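PDB 4H05: aminoglycoside-O-phosphotransferase VIII from Streptomyces rimosus, which probably transfers the gamma-phosphate of ATP to the 3'-hydroxyl of aminoglycoside antibiotics, a kinase reaction that confers resistance. Local coordinates for residues A[73-78]-A[209-214]. Sequence-based numbering, arbitrary orientation.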
ATOM      1  N   ILE A  73      -0.382  13.727  -6.834  1.00 26.53           N
ATOM      2  CA  ILE A  73      -0.574  12.259  -7.063  1.00 27.03           C
ATOM      3  C   ILE A  73      -2.049  11.985  -6.986  1.00 27.00           C
ATOM      4  O   ILE A  73      -2.698  12.538  -6.135  1.00 26.21           O
ATOM      5  CB  ILE A  73       0.140  11.447  -5.961  1.00 28.17           C
ATOM      6  CG1 ILE A  73       1.638  11.756  -5.984  1.00 30.58           C
ATOM      7  CG2 ILE A  73      -0.167   9.960  -6.074  1.00 23.94           C
ATOM      8  CD1 ILE A  73       2.375  11.244  -7.249  1.00 28.62           C
ATOM      9  N   PRO A  74      -2.600  11.110  -7.848  1.00 27.29           N
ATOM     10  CA  PRO A  74      -4.032  10.859  -7.795  1.00 25.98           C
ATOM     11  C   PRO A  74      -4.430   9.988  -6.624  1.00 25.83           C
ATOM     12  O   PRO A  74      -3.997   8.890  -6.538  1.00 24.90           O
ATOM     13  CB  PRO A  74      -4.309  10.150  -9.083  1.00 29.63           C
ATOM     14  CG  PRO A  74      -3.031   9.474  -9.442  1.00 30.90           C
ATOM     15  CD  PRO A  74      -1.921  10.333  -8.896  1.00 29.88           C
ATOM     16  N   VAL A  75      -5.241  10.497  -5.721  1.00 24.12           N
ATOM     17  CA  VAL A  75      -5.517   9.878  -4.438  1.00 24.23           C
ATOM     18  C   VAL A  75      -6.944  10.349  -4.153  1.00 27.35           C
ATOM     19  O   VAL A  75      -7.310  11.436  -4.503  1.00 24.04           O
ATOM     20  CB  VAL A  75      -4.408  10.426  -3.513  1.00 27.27           C
ATOM     21  CG1 VAL A  75      -4.788  11.671  -2.756  1.00 23.96           C
ATOM     22  CG2 VAL A  75      -3.741   9.365  -2.703  1.00 24.71           C
ATOM     23  N   PRO A  76      -7.800   9.532  -3.527  1.00 29.03           N
ATOM     24  CA  PRO A  76      -9.109  10.181  -3.376  1.00 29.09           C
ATOM     25  C   PRO A  76      -9.134  11.226  -2.235  1.00 30.14           C
ATOM     26  O   PRO A  76      -8.381  11.137  -1.310  1.00 24.65           O
ATOM     27  CB  PRO A  76      -9.986   9.031  -2.938  1.00 29.27           C
ATOM     28  CG  PRO A  76      -9.038   8.213  -2.073  1.00 30.87           C
ATOM     29  CD  PRO A  76      -7.702   8.272  -2.769  1.00 25.99           C
ATOM     30  N   ARG A  77     -10.055  12.160  -2.302  1.00 29.89           N
ATOM     31  CA  ARG A  77     -10.235  13.146  -1.255  1.00 28.82           C
ATOM     32  C   ARG A  77     -10.710  12.601   0.097  1.00 27.42           C
ATOM     33  O   ARG A  77     -11.525  11.671   0.216  1.00 29.25           O
ATOM     34  CB  ARG A  77     -11.211  14.181  -1.814  1.00 33.63           C
ATOM     35  CG  ARG A  77     -11.738  15.247  -0.871  1.00 41.24           C
ATOM     36  CD  ARG A  77     -12.569  16.307  -1.636  1.00 41.85           C
ATOM     37  NE  ARG A  77     -11.668  17.076  -2.508  1.00 51.13           N
ATOM     38  CZ  ARG A  77     -10.971  18.169  -2.146  1.00 45.70           C
ATOM     39  NH1 ARG A  77     -11.070  18.678  -0.953  1.00 41.99           N
ATOM     40  NH2 ARG A  77     -10.157  18.765  -3.001  1.00 50.32           N
ATOM     41  N   VAL A  78     -10.193  13.162   1.160  1.00 23.42           N
ATOM     42  CA  VAL A  78     -10.525  12.699   2.489  1.00 25.28           C
ATOM     43  C   VAL A  78     -11.797  13.369   2.978  1.00 26.35           C
ATOM     44  O   VAL A  78     -11.935  14.555   2.748  1.00 23.73           O
ATOM     45  CB  VAL A  78      -9.437  13.059   3.457  1.00 24.10           C
ATOM     46  CG1 VAL A  78      -9.902  12.735   4.937  1.00 22.68           C
ATOM     47  CG2 VAL A  78      -8.195  12.342   2.985  1.00 21.77           C
ATOM     48  N   ILE A 209      -4.588   3.952  -3.222  1.00 25.00           N
ATOM     49  CA  ILE A 209      -5.175   3.760  -1.868  1.00 27.89           C
ATOM     50  C   ILE A 209      -4.188   3.143  -0.900  1.00 27.96           C
ATOM     51  O   ILE A 209      -3.068   2.767  -1.302  1.00 28.42           O
ATOM     52  CB  ILE A 209      -6.536   3.007  -1.899  1.00 30.45           C
ATOM     53  CG1 ILE A 209      -6.446   1.632  -2.488  1.00 30.07           C
ATOM     54  CG2 ILE A 209      -7.568   3.780  -2.745  1.00 32.94           C
ATOM     55  CD1 ILE A 209      -7.731   0.750  -2.261  1.00 30.25           C
ATOM     56  N   ASP A 210      -4.561   3.070   0.390  1.00 31.46           N
ATOM     57  CA  ASP A 210      -3.738   2.428   1.413  1.00 29.19           C
ATOM     58  C   ASP A 210      -2.298   3.039   1.488  1.00 25.34           C
ATOM     59  O   ASP A 210      -1.330   2.301   1.495  1.00 22.06           O
ATOM     60  CB  ASP A 210      -3.645   0.912   1.162  1.00 33.70           C
ATOM     61  CG  ASP A 210      -4.895   0.141   1.645  1.00 48.98           C
ATOM     62  OD1 ASP A 210      -5.962   0.753   1.986  1.00 56.60           O
ATOM     63  OD2 ASP A 210      -4.795  -1.110   1.706  1.00 61.34           O
ATOM     64  N   VAL A 211      -2.235   4.377   1.612  1.00 23.77           N
ATOM     65  CA  VAL A 211      -1.044   5.226   1.599  1.00 19.35           C
ATOM     66  C   VAL A 211      -0.487   5.386   2.991  1.00 22.59           C
ATOM     67  O   VAL A 211       0.292   6.253   3.276  1.00 28.11           O
ATOM     68  CB  VAL A 211      -1.390   6.543   0.873  1.00 20.35           C
ATOM     69  CG1 VAL A 211      -1.939   6.224  -0.558  1.00 18.75           C
ATOM     70  CG2 VAL A 211      -2.475   7.427   1.564  1.00 19.89           C
ATOM     71  N   GLY A 212      -0.849   4.491   3.883  1.00 22.32           N
ATOM     72  CA  GLY A 212      -0.481   4.641   5.264  1.00 22.29           C
ATOM     73  C   GLY A 212       1.018   4.640   5.474  1.00 23.44           C
ATOM     74  O   GLY A 212       1.496   5.238   6.496  1.00 21.07           O
ATOM     75  N   ARG A 213       1.773   4.002   4.554  1.00 20.89           N
ATOM     76  CA  ARG A 213       3.255   3.965   4.688  1.00 20.55           C
ATOM     77  C   ARG A 213       4.016   4.932   3.840  1.00 23.03           C
ATOM     78  O   ARG A 213       5.280   4.830   3.704  1.00 23.37           O
ATOM     79  CB  ARG A 213       3.780   2.571   4.312  1.00 22.22           C
ATOM     80  CG  ARG A 213       3.255   1.399   5.117  1.00 24.23           C
ATOM     81  CD  ARG A 213       3.807   0.108   4.490  1.00 24.68           C
ATOM     82  NE  ARG A 213       3.144  -1.077   5.032  1.00 27.70           N
ATOM     83  CZ  ARG A 213       3.198  -2.334   4.569  1.00 32.80           C
ATOM     84  NH1 ARG A 213       2.546  -3.260   5.252  1.00 30.45           N
ATOM     85  NH2 ARG A 213       3.848  -2.698   3.416  1.00 32.96           N
ATOM     86  N   VAL A 214       3.296   5.853   3.198  1.00 24.82           N
ATOM     87  CA  VAL A 214       3.943   6.857   2.411  1.00 22.31           C
ATOM     88  C   VAL A 214       5.018   7.551   3.236  1.00 22.27           C
ATOM     89  O   VAL A 214       4.835   7.868   4.383  1.00 25.09           O
ATOM     90  CB  VAL A 214       2.943   7.879   1.789  1.00 21.79           C
ATOM     91  CG1 VAL A 214       3.638   9.119   1.336  1.00 21.71           C
ATOM     92  CG2 VAL A 214       2.321   7.285   0.549  1.00 22.75           C
TER
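Two irregular loops approach each other most closely where the CA atoms of Val-75 and Ile-209 lie 6.6 Å apart, and everything that passes between 73-78 and 209-214 is apolar side-chain contact. Val-75 offers its CG2 methyl to CG1 of Val-211, 4.2 Å away; valine, with both methyls on CB, brings apolar carbon close to the backbone where the loops near each other beside Leu-65. The CA-CB bond of Val-211 is directed at the other loop, and with chi1 at -56° its CG1 is the methyl that reaches Val-75. Next to this pair, CD of the Pro-76 ring faces the CG2 methyl of Ile-209 at a loose 4.5 Å. The second branch at CB suits Ile-209 to its place, since CG2 can meet Pro-76 while the longer arm, ending in CD1, leads away from the proline. Compact, rigid Pro-76 suits the spot, presenting apolar carbon where its nitrogen has no hydrogen to satisfy.

In the kinase-like fold of this family, 73-78 connects helix 54-71 to strand 78-83 of the N-terminal sheet, and 209-214 follows strand 205-208 in the C-terminal lobe, at what probably corresponds to the DFG segment of protein kinases. Asp-210, a predicted magnesium ligand, forms a salt bridge with Lys-48 and sits between the two touching residues, Ile-209 and Val-211. Leu-65 of helix 54-71 packs against both Val-75 and Val-211, so the helix borders the valine pair. Beyond Asp-210, the chain reverses in a type I turn from Val-211 to Val-214, closed by Val-214 N to Val-211 O at 3.0 Å.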